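Local coordinates for protein probable aminotransferase (Pseudomonas aeruginosa, PDB 5YKR) that is a probable aminotransferase of class III, a dimeric enzyme of the pyridoxal-phosphate-dependent family whose cofactor is carried on a lysine, at residues 156-164 / 197-205; 147-155 / 303-311. All coordinates share one frame; numbering follows the deposited sequence.

Contact 1 (156-164 / 197-205); sequences RDKVVVFNC and ATTTRLVEF
Val159 to Phe162 pair in parallel register with Thr200 to Val203, the short strands running 23° apart and joined by a backbone ladder from Val159 N to Asn163 N. Such pairing belongs to the mostly parallel sheet in the large domain of PLP-dependent aminotransferases. Side chains alternate between two faces. On one, Val160 CG1 meets Val203 CG2, and beyond them Phe205 brings its ring edge over a face of the Phe162 ring, a T-shaped pair with centroids 5.5 Å apart. On the other, Leu202, with CG anti to the backbone N (chi1 -174°), turns CD1 back to the neighbouring strand, 3.4 Å from Val161 O. Polar groups close both ends. Asn163 ND2 donates to the syn side of Glu204 OE2 (2.9 Å), 33° out of the carboxylate plane, and a water joins Asn163 O, Glu204 OE1 and Phe205 N. At the start, Lys158 NZ sits over the Arg201 guanidinium, 3.4 Å from NH2, and Asp219 probably draws both cations together through salt bridges. Strand 200-203 is an edge strand of the seven-stranded sheet within this chain, with 158-162 between it and strand 220-225; helix 208-215 packs on Val160 and Val203, strand 175-177 on Leu202.

Contact 2 (147-155 / 303-311); sequences LRLCRMLSG and QAERIWAVL
Leu153 is the knob of this helix crossing, its side chain set among Gln303, Arg306, Ile307 and Val310 where the two axes come within 8.7 Å at an angle of 74°. Its CG lies between the backbone N and the carbonyl carbon (chi1 76°), a strained choice for a helical leucine that spreads the two methyls over the hole: CD2 touches Ile307 CG1 at 3.8 Å, and CD1 rests over one face of the Arg306 guanidinium, toward its rim. Buried Leu149, Ile307 and Leu311 form the tight part. The side chains of Leu149 and Ile307 cross at about a right angle, with CD2 of the first 4.1 Å from CG2 of the second, and the bent end of Met152 brings CE to Leu311 CB at 4.0 Å. Toward the more exposed margin, Val310 packs its CG2 against Met152 CB. The side around Arg306 is wetter. There two waters lie in the guanidinium plane and link its NE and NH2 to Leu153 O, the nearer one donating to that carbonyl at 2.7 Å, while Arg306 NH1 makes a salt bridge with Asp253. Gly155, the first residue beyond helix 139-154, leaves helical geometry with positive phi. A knob-into-hole insertion between steeply crossed helices, with Ile307 also leaning on Phe281 of strand 281-284, here joins two helices beside the central sheet of the large domain in a PLP-dependent aminotransferase.

In the fold
Contact 1 and contact 2 share one neighbourhood of the fold: helix 139-154 leads directly into strand 158-162, and the centres of the two contacts lie about 19 Å apart. Contact 1 is the more buried, with 9 of its 16 touching residues buried against 3 of 8, and its centre is nearer that of the chain (about 20 Å against about 26 Å). Both touch the second subunit, through Gly193 of that chain at contact 1 and through residues such as Tyr43 and His190 at contact 2. Backbone hydrogen bonds chiefly hold contact 1, apolar side-chain packing contact 2; each has water at its margin. Arg151 connects them, its NE reaching Asp157 O at 2.8 Å in a probable hydrogen bond, and Leu147 packs against Val159.

Contact 1 (156-164 / 197-205)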
ATOM      1  N   ARG A 156      -9.767 -23.795  -1.271  1.00 13.00           N
ATOM      2  CA  ARG A 156     -10.060 -23.660  -2.690  1.00 14.64           C
ATOM      3  C   ARG A 156      -9.203 -22.516  -3.267  1.00 13.46           C
ATOM      4  O   ARG A 156      -8.884 -21.561  -2.559  1.00 14.32           O
ATOM      5  CB  ARG A 156     -11.517 -23.314  -2.854  1.00 15.68           C
ATOM      6  CG  ARG A 156     -12.441 -24.446  -2.385  1.00 16.88           C
ATOM      7  CD  ARG A 156     -13.863 -23.906  -2.418  1.00 18.82           C
ATOM      8  NE  ARG A 156     -14.603 -24.304  -1.282  1.00 23.57           N
ATOM      9  CZ  ARG A 156     -15.687 -23.681  -0.815  1.00 26.60           C
ATOM     10  NH1 ARG A 156     -16.176 -22.578  -1.375  1.00 27.57           N
ATOM     11  NH2 ARG A 156     -16.275 -24.161   0.270  1.00 32.89           N
ATOM     12  N   ASP A 157      -8.852 -22.616  -4.563  1.00 12.96           N
ATOM     13  CA  ASP A 157      -7.909 -21.671  -5.164  1.00 14.76           C
ATOM     14  C   ASP A 157      -8.461 -20.591  -6.078  1.00 15.36           C
ATOM     15  O   ASP A 157      -7.761 -19.657  -6.354  1.00 16.38           O
ATOM     16  CB  ASP A 157      -6.846 -22.433  -5.989  1.00 17.92           C
ATOM     17  CG  ASP A 157      -5.794 -23.117  -5.123  1.00 21.91           C
ATOM     18  OD1 ASP A 157      -5.547 -22.711  -3.961  1.00 22.86           O
ATOM     19  OD2 ASP A 157      -5.242 -24.104  -5.633  1.00 28.89           O
ATOM     20  N   LYS A 158      -9.693 -20.705  -6.536  1.00 14.58           N
ATOM     21  CA  LYS A 158     -10.205 -19.760  -7.521  1.00 14.74           C
ATOM     22  C   LYS A 158     -11.002 -18.624  -6.903  1.00 13.72           C
ATOM     23  O   LYS A 158     -11.654 -18.809  -5.897  1.00 13.77           O
ATOM     24  CB  LYS A 158     -10.993 -20.444  -8.651  1.00 17.73           C
ATOM     25  CG  LYS A 158     -10.084 -21.498  -9.236  1.00 21.39           C
ATOM     26  CD  LYS A 158     -10.349 -21.857 -10.612  1.00 22.90           C
ATOM     27  CE  LYS A 158      -9.325 -22.895 -11.000  1.00 24.84           C
ATOM     28  NZ  LYS A 158     -10.076 -23.666 -11.860  1.00 28.23           N
ATOM     29  N   VAL A 159     -10.909 -17.462  -7.521  1.00 12.33           N
ATOM     30  CA  VAL A 159     -11.739 -16.317  -7.175  1.00 12.07           C
ATOM     31  C   VAL A 159     -12.616 -16.042  -8.395  1.00 10.67           C
ATOM     32  O   VAL A 159     -12.119 -16.059  -9.530  1.00 11.36           O
ATOM     33  CB  VAL A 159     -10.906 -15.056  -6.808  1.00 13.32           C
ATOM     34  CG1 VAL A 159     -10.021 -14.535  -7.932  1.00 16.90           C
ATOM     35  CG2 VAL A 159     -11.773 -13.892  -6.450  1.00 13.38           C
ATOM     36  N   VAL A 160     -13.881 -15.717  -8.158  1.00 10.16           N
ATOM     37  CA  VAL A 160     -14.752 -15.180  -9.197  1.00  9.95           C
ATOM     38  C   VAL A 160     -14.667 -13.663  -9.150  1.00  9.28           C
ATOM     39  O   VAL A 160     -14.887 -13.032  -8.097  1.00  9.61           O
ATOM     40  CB  VAL A 160     -16.230 -15.638  -9.018  1.00 11.32           C
ATOM     41  CG1 VAL A 160     -17.179 -14.791  -9.879  1.00 12.09           C
ATOM     42  CG2 VAL A 160     -16.351 -17.143  -9.398  1.00 12.34           C
ATOM     43  N   VAL A 161     -14.416 -13.091 -10.326  1.00  9.22           N
ATOM     44  CA  VAL A 161     -14.550 -11.676 -10.561  1.00  9.63           C
ATOM     45  C   VAL A 161     -15.481 -11.478 -11.782  1.00 10.26           C
ATOM     46  O   VAL A 161     -15.788 -12.425 -12.521  1.00  9.94           O
ATOM     47  CB  VAL A 161     -13.240 -10.932 -10.728  1.00 10.55           C
ATOM     48  CG1 VAL A 161     -12.379 -11.062  -9.478  1.00 12.47           C
ATOM     49  CG2 VAL A 161     -12.483 -11.427 -11.957  1.00 11.22           C
ATOM     50  N   PHE A 162     -15.919 -10.232 -11.973  1.00 10.59           N
ATOM     51  CA  PHE A 162     -16.818  -9.877 -13.073  1.00 10.19           C
ATOM     52  C   PHE A 162     -16.088  -9.156 -14.192  1.00 10.35           C
ATOM     53  O   PHE A 162     -15.132  -8.401 -13.974  1.00  9.99           O
ATOM     54  CB  PHE A 162     -18.015  -9.072 -12.533  1.00 11.20           C
ATOM     55  CG  PHE A 162     -18.867  -9.882 -11.579  1.00 12.10           C
ATOM     56  CD1 PHE A 162     -19.706 -10.854 -12.057  1.00 13.88           C
ATOM     57  CD2 PHE A 162     -18.773  -9.741 -10.235  1.00 16.72           C
ATOM     58  CE1 PHE A 162     -20.463 -11.642 -11.216  1.00 14.08           C
ATOM     59  CE2 PHE A 162     -19.503 -10.538  -9.383  1.00 16.52           C
ATOM     60  CZ  PHE A 162     -20.351 -11.491  -9.866  1.00 15.07           C
ATOM     61  N   ASN A 163     -16.556  -9.364 -15.420  1.00 10.33           N
ATOM     62  CA  ASN A 163     -15.881  -8.769 -16.566  1.00 10.28           C
ATOM     63  C   ASN A 163     -15.943  -7.224 -16.442  1.00 10.20           C
ATOM     64  O   ASN A 163     -17.008  -6.659 -16.117  1.00 11.53           O
ATOM     65  CB  ASN A 163     -16.533  -9.271 -17.873  1.00 10.38           C
ATOM     66  CG  ASN A 163     -15.707  -8.967 -19.108  1.00 10.69           C
ATOM     67  OD1 ASN A 163     -14.474  -8.901 -19.075  1.00 12.62           O
ATOM     68  ND2 ASN A 163     -16.426  -8.661 -20.226  1.00 11.58           N
ATOM     69  N   CYS A 164     -14.817  -6.590 -16.698  1.00  9.40           N
ATOM     70  CA  CYS A 164     -14.629  -5.131 -16.610  1.00 10.25           C
ATOM     71  C   CYS A 164     -14.757  -4.582 -15.196  1.00 10.40           C
ATOM     72  O   CYS A 164     -14.997  -3.391 -15.009  1.00 11.41           O
ATOM     73  CB  CYS A 164     -15.530  -4.362 -17.603  1.00 11.07           C
ATOM     74  SG  CYS A 164     -15.324  -4.910 -19.295  1.00 14.47           S
ATOM     75  N   ALA A 197      -6.243 -19.127 -15.667  1.00 15.91           N
ATOM     76  CA  ALA A 197      -7.115 -20.288 -15.557  1.00 17.82           C
ATOM     77  C   ALA A 197      -6.961 -21.036 -14.217  1.00 17.55           C
ATOM     78  O   ALA A 197      -7.884 -21.743 -13.791  1.00 20.65           O
ATOM     79  CB  ALA A 197      -6.852 -21.240 -16.719  1.00 19.96           C
ATOM     80  N   THR A 198      -5.816 -20.895 -13.558  1.00 15.84           N
ATOM     81  CA  THR A 198      -5.590 -21.544 -12.286  1.00 17.09           C
ATOM     82  C   THR A 198      -6.067 -20.744 -11.077  1.00 16.41           C
ATOM     83  O   THR A 198      -6.219 -21.297 -10.000  1.00 20.17           O
ATOM     84  CB  THR A 198      -4.104 -21.918 -12.085  1.00 21.23           C
ATOM     85  OG1 THR A 198      -3.345 -20.759 -11.752  1.00 23.48           O
ATOM     86  CG2 THR A 198      -3.519 -22.607 -13.339  1.00 20.86           C
ATOM     87  N   THR A 199      -6.288 -19.430 -11.251  1.00 14.46           N
ATOM     88  CA  THR A 199      -6.653 -18.542 -10.146  1.00 14.19           C
ATOM     89  C   THR A 199      -8.047 -17.954 -10.192  1.00 12.71           C
ATOM     90  O   THR A 199      -8.541 -17.490  -9.161  1.00 13.55           O
ATOM     91  CB  THR A 199      -5.688 -17.339 -10.074  1.00 15.38           C
ATOM     92  OG1 THR A 199      -5.723 -16.614 -11.291  1.00 16.31           O
ATOM     93  CG2 THR A 199      -4.254 -17.813  -9.875  1.00 19.61           C
ATOM     94  N   THR A 200      -8.680 -17.932 -11.362  1.00 11.72           N
ATOM     95  CA  THR A 200      -9.805 -17.064 -11.598  1.00 11.24           C
ATOM     96  C   THR A 200     -10.879 -17.732 -12.448  1.00 12.11           C
ATOM     97  O   THR A 200     -10.562 -18.443 -13.409  1.00 13.65           O
ATOM     98  CB  THR A 200      -9.323 -15.774 -12.318  1.00 11.28           C
ATOM     99  OG1 THR A 200      -8.155 -15.259 -11.669  1.00 12.14           O
ATOM    100  CG2 THR A 200     -10.398 -14.730 -12.461  1.00 10.78           C
ATOM    101  N   ARG A 201     -12.144 -17.471 -12.073  1.00 10.29           N
ATOM    102  CA  ARG A 201     -13.298 -17.752 -12.926  1.00 10.96           C
ATOM    103  C   ARG A 201     -13.972 -16.413 -13.212  1.00 11.04           C
ATOM    104  O   ARG A 201     -14.215 -15.616 -12.306  1.00 15.28           O
ATOM    105  CB  ARG A 201     -14.239 -18.784 -12.349  1.00 11.52           C
ATOM    106  CG  ARG A 201     -13.622 -20.172 -12.231  1.00 12.37           C
ATOM    107  CD  ARG A 201     -14.638 -21.199 -11.691  1.00 12.77           C
ATOM    108  NE  ARG A 201     -14.060 -22.544 -11.566  1.00 12.54           N
ATOM    109  CZ  ARG A 201     -13.840 -23.347 -12.602  1.00 12.44           C
ATOM    110  NH1 ARG A 201     -14.204 -22.996 -13.851  1.00 11.84           N
ATOM    111  NH2 ARG A 201     -13.288 -24.509 -12.407  1.00 12.87           N
ATOM    112  N   LEU A 202     -14.204 -16.129 -14.478  1.00 10.73           N
ATOM    113  CA  LEU A 202     -14.792 -14.860 -14.921  1.00 10.10           C
ATOM    114  C   LEU A 202     -16.241 -15.050 -15.322  1.00 10.49           C
ATOM    115  O   LEU A 202     -16.595 -16.023 -16.006  1.00 10.94           O
ATOM    116  CB  LEU A 202     -13.986 -14.316 -16.065  1.00 10.37           C
ATOM    117  CG  LEU A 202     -14.351 -12.933 -16.570  1.00 11.13           C
ATOM    118  CD1 LEU A 202     -14.172 -11.873 -15.474  1.00 11.61           C
ATOM    119  CD2 LEU A 202     -13.574 -12.536 -17.857  1.00 10.92           C
ATOM    120  N   VAL A 203     -17.084 -14.128 -14.893  1.00 10.76           N
ATOM    121  CA  VAL A 203     -18.496 -14.079 -15.215  1.00 13.10           C
ATOM    122  C   VAL A 203     -18.891 -12.662 -15.582  1.00 11.79           C
ATOM    123  O   VAL A 203     -18.219 -11.718 -15.156  1.00 11.59           O
ATOM    124  CB  VAL A 203     -19.307 -14.593 -13.976  1.00 17.56           C
ATOM    125  CG1 VAL A 203     -20.746 -14.726 -14.254  1.00 21.28           C
ATOM    126  CG2 VAL A 203     -18.749 -15.935 -13.458  1.00 17.83           C
ATOM    127  N   GLU A 204     -19.947 -12.477 -16.347  1.00 12.39           N
ATOM    128  CA  GLU A 204     -20.540 -11.135 -16.494  1.00 12.57           C
ATOM    129  C   GLU A 204     -21.412 -10.848 -15.270  1.00 12.27           C
ATOM    130  O   GLU A 204     -22.079 -11.749 -14.710  1.00 12.45           O
ATOM    131  CB  GLU A 204     -21.430 -11.012 -17.742  1.00 14.08           C
ATOM    132  CG  GLU A 204     -20.696 -10.945 -19.067  1.00 15.50           C
ATOM    133  CD  GLU A 204     -19.885  -9.707 -19.329  1.00 14.47           C
ATOM    134  OE1 GLU A 204     -19.938  -8.706 -18.592  1.00 15.50           O
ATOM    135  OE2 GLU A 204     -19.124  -9.744 -20.319  1.00 15.06           O
ATOM    136  N   PHE A 205     -21.447  -9.572 -14.890  1.00 12.53           N
ATOM    137  CA  PHE A 205     -22.410  -9.088 -13.860  1.00 13.13           C
ATOM    138  C   PHE A 205     -23.833  -9.390 -14.321  1.00 13.44           C
ATOM    139  O   PHE A 205     -24.098  -9.523 -15.536  1.00 13.52           O
ATOM    140  CB  PHE A 205     -22.191  -7.592 -13.671  1.00 13.29           C
ATOM    141  CG  PHE A 205     -22.587  -7.000 -12.345  1.00 12.87           C
ATOM    142  CD1 PHE A 205     -21.982  -7.385 -11.185  1.00 12.97           C
ATOM    143  CD2 PHE A 205     -23.459  -5.880 -12.292  1.00 14.29           C
ATOM    144  CE1 PHE A 205     -22.275  -6.779  -9.989  1.00 13.49           C
ATOM    145  CE2 PHE A 205     -23.720  -5.246 -11.099  1.00 14.24           C
ATOM    146  CZ  PHE A 205     -23.142  -5.712  -9.935  1.00 14.29           C
TER
HETATM  147  O   HOH W   1     -19.603  -7.698 -16.146  1.00 12.05           O

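Contact 2 (147-155 / 303-311)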
ATOM      1  N   LEU A 147      -8.477 -12.162  -0.136  1.00  8.85           N
ATOM      2  CA  LEU A 147      -8.498 -13.348  -1.018  1.00  8.94           C
ATOM      3  C   LEU A 147      -7.568 -14.442  -0.469  1.00  9.09           C
ATOM      4  O   LEU A 147      -7.929 -15.643  -0.502  1.00  9.34           O
ATOM      5  CB  LEU A 147      -8.128 -12.963  -2.428  1.00 10.40           C
ATOM      6  CG  LEU A 147      -9.134 -12.097  -3.189  1.00 12.62           C
ATOM      7  CD1 LEU A 147      -8.557 -11.721  -4.574  1.00 14.49           C
ATOM      8  CD2 LEU A 147     -10.481 -12.812  -3.304  1.00 14.47           C
ATOM      9  N   ARG A 148      -6.388 -14.068   0.034  1.00  9.31           N
ATOM     10  CA  ARG A 148      -5.485 -15.036   0.655  1.00  9.44           C
ATOM     11  C   ARG A 148      -6.162 -15.769   1.809  1.00  9.54           C
ATOM     12  O   ARG A 148      -6.084 -16.997   1.894  1.00  9.82           O
ATOM     13  CB  ARG A 148      -4.215 -14.304   1.147  1.00  9.73           C
ATOM     14  CG  ARG A 148      -3.323 -15.146   2.050  1.00 10.98           C
ATOM     15  CD  ARG A 148      -2.069 -14.409   2.502  1.00 10.88           C
ATOM     16  NE  ARG A 148      -1.111 -14.272   1.418  1.00 11.78           N
ATOM     17  CZ  ARG A 148      -0.312 -15.225   0.958  1.00 12.05           C
ATOM     18  NH1 ARG A 148      -0.226 -16.350   1.572  1.00 13.22           N
ATOM     19  NH2 ARG A 148       0.429 -15.015  -0.157  1.00 13.79           N
ATOM     20  N   LEU A 149      -6.824 -15.016   2.703  1.00  9.65           N
ATOM     21  CA  LEU A 149      -7.453 -15.634   3.825  1.00  9.67           C
ATOM     22  C   LEU A 149      -8.605 -16.554   3.373  1.00  9.89           C
ATOM     23  O   LEU A 149      -8.845 -17.593   3.988  1.00  9.79           O
ATOM     24  CB  LEU A 149      -7.965 -14.548   4.793  1.00  9.82           C
ATOM     25  CG  LEU A 149      -6.856 -13.807   5.540  1.00  9.98           C
ATOM     26  CD1 LEU A 149      -7.382 -12.595   6.269  1.00 12.08           C
ATOM     27  CD2 LEU A 149      -6.104 -14.707   6.528  1.00 11.29           C
ATOM     28  N   CYS A 150      -9.337 -16.165   2.318  1.00  8.44           N
ATOM     29  CA  CYS A 150     -10.398 -17.033   1.780  1.00  8.60           C
ATOM     30  C   CYS A 150      -9.835 -18.327   1.216  1.00  9.66           C
ATOM     31  O   CYS A 150     -10.434 -19.385   1.380  1.00 10.07           O
ATOM     32  CB  CYS A 150     -11.251 -16.299   0.752  1.00  9.30           C
ATOM     33  SG  CYS A 150     -12.307 -15.016   1.427  1.00  9.43           S
ATOM     34  N   ARG A 151      -8.701 -18.240   0.517  1.00  9.89           N
ATOM     35  CA  ARG A 151      -8.023 -19.469   0.056  1.00 10.40           C
ATOM     36  C   ARG A 151      -7.597 -20.353   1.246  1.00  9.38           C
ATOM     37  O   ARG A 151      -7.761 -21.590   1.213  1.00 11.40           O
ATOM     38  CB  ARG A 151      -6.839 -19.153  -0.849  1.00  9.98           C
ATOM     39  CG  ARG A 151      -7.231 -18.578  -2.186  1.00 10.55           C
ATOM     40  CD  ARG A 151      -6.023 -18.547  -3.135  1.00 12.25           C
ATOM     41  NE  ARG A 151      -6.404 -18.133  -4.468  1.00 13.56           N
ATOM     42  CZ  ARG A 151      -6.363 -16.925  -4.967  1.00 16.21           C
ATOM     43  NH1 ARG A 151      -5.887 -15.930  -4.287  1.00 17.56           N
ATOM     44  NH2 ARG A 151      -6.833 -16.733  -6.234  1.00 18.97           N
ATOM     45  N   MET A 152      -7.073 -19.717   2.298  1.00  9.89           N
ATOM     46  CA  MET A 152      -6.650 -20.455   3.489  1.00  9.91           C
ATOM     47  C   MET A 152      -7.816 -21.146   4.181  1.00 10.58           C
ATOM     48  O   MET A 152      -7.704 -22.351   4.485  1.00 11.82           O
ATOM     49  CB  MET A 152      -5.955 -19.545   4.499  1.00 11.05           C
ATOM     50  CG  MET A 152      -4.573 -19.061   4.047  1.00 10.89           C
ATOM     51  SD  MET A 152      -3.964 -17.695   5.045  1.00 11.30           S
ATOM     52  CE  MET A 152      -3.977 -18.385   6.680  1.00 13.76           C
ATOM     53  N   LEU A 153      -8.931 -20.428   4.371  1.00 10.84           N
ATOM     54  CA  LEU A 153     -10.045 -20.997   5.134  1.00 12.17           C
ATOM     55  C   LEU A 153     -10.811 -22.024   4.351  1.00 12.85           C
ATOM     56  O   LEU A 153     -11.373 -22.969   4.936  1.00 14.99           O
ATOM     57  CB  LEU A 153     -10.914 -19.900   5.691  1.00 12.49           C
ATOM     58  CG  LEU A 153     -11.874 -19.169   4.750  1.00 11.51           C
ATOM     59  CD1 LEU A 153     -13.205 -19.918   4.646  1.00 13.09           C
ATOM     60  CD2 LEU A 153     -12.146 -17.758   5.213  1.00 12.80           C
ATOM     61  N   SER A 154     -10.826 -21.892   3.013  1.00 11.16           N
ATOM     62  CA  SER A 154     -11.690 -22.756   2.197  1.00 11.95           C
ATOM     63  C   SER A 154     -10.937 -23.943   1.624  1.00 12.48           C
ATOM     64  O   SER A 154     -11.543 -24.949   1.285  1.00 15.53           O
ATOM     65  CB  SER A 154     -12.280 -21.955   1.047  1.00 11.22           C
ATOM     66  OG  SER A 154     -11.296 -21.605   0.059  1.00 11.70           O
ATOM     67  N   GLY A 155      -9.623 -23.820   1.465  1.00 11.98           N
ATOM     68  CA  GLY A 155      -8.866 -24.832   0.728  1.00 15.21           C
ATOM     69  C   GLY A 155      -9.098 -24.842  -0.751  1.00 14.55           C
ATOM     70  O   GLY A 155      -8.637 -25.795  -1.428  1.00 17.37           O
ATOM     71  N   GLN A 303     -17.004 -15.874   9.363  1.00 10.18           N
ATOM     72  CA  GLN A 303     -15.740 -15.906   8.623  1.00  9.36           C
ATOM     73  C   GLN A 303     -14.550 -15.835   9.590  1.00  9.44           C
ATOM     74  O   GLN A 303     -13.534 -16.522   9.397  1.00 10.21           O
ATOM     75  CB  GLN A 303     -15.663 -14.779   7.585  1.00 10.32           C
ATOM     76  CG  GLN A 303     -16.680 -14.822   6.471  1.00 11.76           C
ATOM     77  CD  GLN A 303     -16.714 -16.128   5.726  1.00 12.68           C
ATOM     78  OE1 GLN A 303     -15.671 -16.632   5.290  1.00 14.89           O
ATOM     79  NE2 GLN A 303     -17.925 -16.655   5.517  1.00 15.37           N
ATOM     80  N   ALA A 304     -14.648 -14.963  10.591  1.00  9.23           N
ATOM     81  CA  ALA A 304     -13.575 -14.817  11.579  1.00  9.86           C
ATOM     82  C   ALA A 304     -13.258 -16.168  12.229  1.00 10.16           C
ATOM     83  O   ALA A 304     -12.082 -16.539  12.350  1.00  9.83           O
ATOM     84  CB  ALA A 304     -13.942 -13.765  12.628  1.00 10.84           C
ATOM     85  N   GLU A 305     -14.280 -16.948  12.607  1.00 10.38           N
ATOM     86  CA  GLU A 305     -14.013 -18.217  13.243  1.00 10.95           C
ATOM     87  C   GLU A 305     -13.306 -19.194  12.307  1.00 11.00           C
ATOM     88  O   GLU A 305     -12.447 -19.984  12.746  1.00 11.39           O
ATOM     89  CB  GLU A 305     -15.287 -18.831  13.851  1.00 11.25           C
ATOM     90  CG  GLU A 305     -15.772 -18.021  15.041  1.00 12.05           C
ATOM     91  CD  GLU A 305     -16.979 -18.548  15.707  1.00 14.34           C
ATOM     92  OE1 GLU A 305     -17.412 -19.664  15.307  1.00 16.60           O
ATOM     93  OE2 GLU A 305     -17.450 -17.921  16.687  1.00 13.54           O
ATOM     94  N   ARG A 306     -13.625 -19.146  11.022  1.00 10.85           N
ATOM     95  CA  ARG A 306     -12.939 -19.999  10.043  1.00 11.59           C
ATOM     96  C   ARG A 306     -11.498 -19.559   9.836  1.00 10.71           C
ATOM     97  O   ARG A 306     -10.596 -20.381   9.779  1.00 11.96           O
ATOM     98  CB  ARG A 306     -13.693 -20.020   8.753  1.00 13.79           C
ATOM     99  CG  ARG A 306     -14.976 -20.816   9.075  1.00 16.58           C
ATOM    100  CD  ARG A 306     -15.893 -20.964   7.978  1.00 17.92           C
ATOM    101  NE  ARG A 306     -15.454 -21.926   7.023  1.00 16.22           N
ATOM    102  CZ  ARG A 306     -16.219 -22.298   6.026  1.00 17.57           C
ATOM    103  NH1 ARG A 306     -17.402 -21.745   5.890  1.00 19.21           N
ATOM    104  NH2 ARG A 306     -15.797 -23.192   5.164  1.00 22.38           N
ATOM    105  N   ILE A 307     -11.277 -18.250   9.830  1.00  9.74           N
ATOM    106  CA  ILE A 307      -9.913 -17.715   9.703  1.00  9.85           C
ATOM    107  C   ILE A 307      -9.064 -18.062  10.930  1.00 10.09           C
ATOM    108  O   ILE A 307      -7.911 -18.535  10.796  1.00 10.97           O
ATOM    109  CB  ILE A 307      -9.949 -16.192   9.484  1.00  9.86           C
ATOM    110  CG1 ILE A 307     -10.557 -15.881   8.139  1.00 10.91           C
ATOM    111  CG2 ILE A 307      -8.558 -15.558   9.660  1.00 10.84           C
ATOM    112  CD1 ILE A 307     -10.937 -14.420   7.922  1.00 11.87           C
ATOM    113  N   TRP A 308      -9.612 -17.873  12.129  1.00  9.82           N
ATOM    114  CA  TRP A 308      -8.822 -18.187  13.329  1.00 10.49           C
ATOM    115  C   TRP A 308      -8.411 -19.658  13.411  1.00 10.30           C
ATOM    116  O   TRP A 308      -7.317 -19.976  13.906  1.00 10.77           O
ATOM    117  CB  TRP A 308      -9.596 -17.799  14.560  1.00 10.01           C
ATOM    118  CG  TRP A 308      -9.835 -16.301  14.690  1.00 10.04           C
ATOM    119  CD1 TRP A 308      -8.986 -15.281  14.380  1.00 10.56           C
ATOM    120  CD2 TRP A 308     -10.974 -15.709  15.307  1.00 10.24           C
ATOM    121  NE1 TRP A 308      -9.584 -14.083  14.684  1.00 10.47           N
ATOM    122  CE2 TRP A 308     -10.799 -14.327  15.277  1.00  9.98           C
ATOM    123  CE3 TRP A 308     -12.155 -16.216  15.839  1.00  9.91           C
ATOM    124  CZ2 TRP A 308     -11.750 -13.445  15.782  1.00 10.55           C
ATOM    125  CZ3 TRP A 308     -13.092 -15.324  16.339  1.00 11.04           C
ATOM    126  CH2 TRP A 308     -12.881 -13.969  16.314  1.00 11.55           C
ATOM    127  N   ALA A 309      -9.221 -20.551  12.846  1.00 10.36           N
ATOM    128  CA  ALA A 309      -8.893 -21.963  12.875  1.00 10.44           C
ATOM    129  C   ALA A 309      -7.818 -22.335  11.879  1.00 11.32           C
ATOM    130  O   ALA A 309      -7.263 -23.439  11.990  1.00 13.23           O
ATOM    131  CB  ALA A 309     -10.147 -22.760  12.664  1.00 11.96           C
ATOM    132  N   VAL A 310      -7.508 -21.501  10.893  1.00 10.97           N
ATOM    133  CA  VAL A 310      -6.355 -21.699  10.016  1.00 12.37           C
ATOM    134  C   VAL A 310      -5.214 -20.735  10.279  1.00 11.86           C
ATOM    135  O   VAL A 310      -4.122 -20.903   9.705  1.00 14.94           O
ATOM    136  CB  VAL A 310      -6.767 -21.682   8.505  1.00 12.19           C
ATOM    137  CG1 VAL A 310      -7.649 -22.881   8.184  1.00 14.00           C
ATOM    138  CG2 VAL A 310      -7.437 -20.359   8.085  1.00 13.13           C
ATOM    139  N   LEU A 311      -5.421 -19.703  11.090  1.00 10.82           N
ATOM    140  CA  LEU A 311      -4.395 -18.720  11.471  1.00 11.60           C
ATOM    141  C   LEU A 311      -4.714 -18.343  12.922  1.00 10.77           C
ATOM    142  O   LEU A 311      -5.394 -17.352  13.224  1.00 10.43           O
ATOM    143  CB  LEU A 311      -4.399 -17.526  10.546  1.00 12.20           C
ATOM    144  CG  LEU A 311      -3.313 -16.504  10.839  1.00 14.06           C
ATOM    145  CD1 LEU A 311      -1.923 -17.105  10.897  1.00 18.58           C
ATOM    146  CD2 LEU A 311      -3.408 -15.396   9.804  1.00 16.66           C
TER
HETATM  147  O   HOH W   2     -12.756 -23.188   7.222  1.00 17.19           O
HETATM  148  O   HOH W   3     -13.692 -24.956   5.119  1.00 29.33           O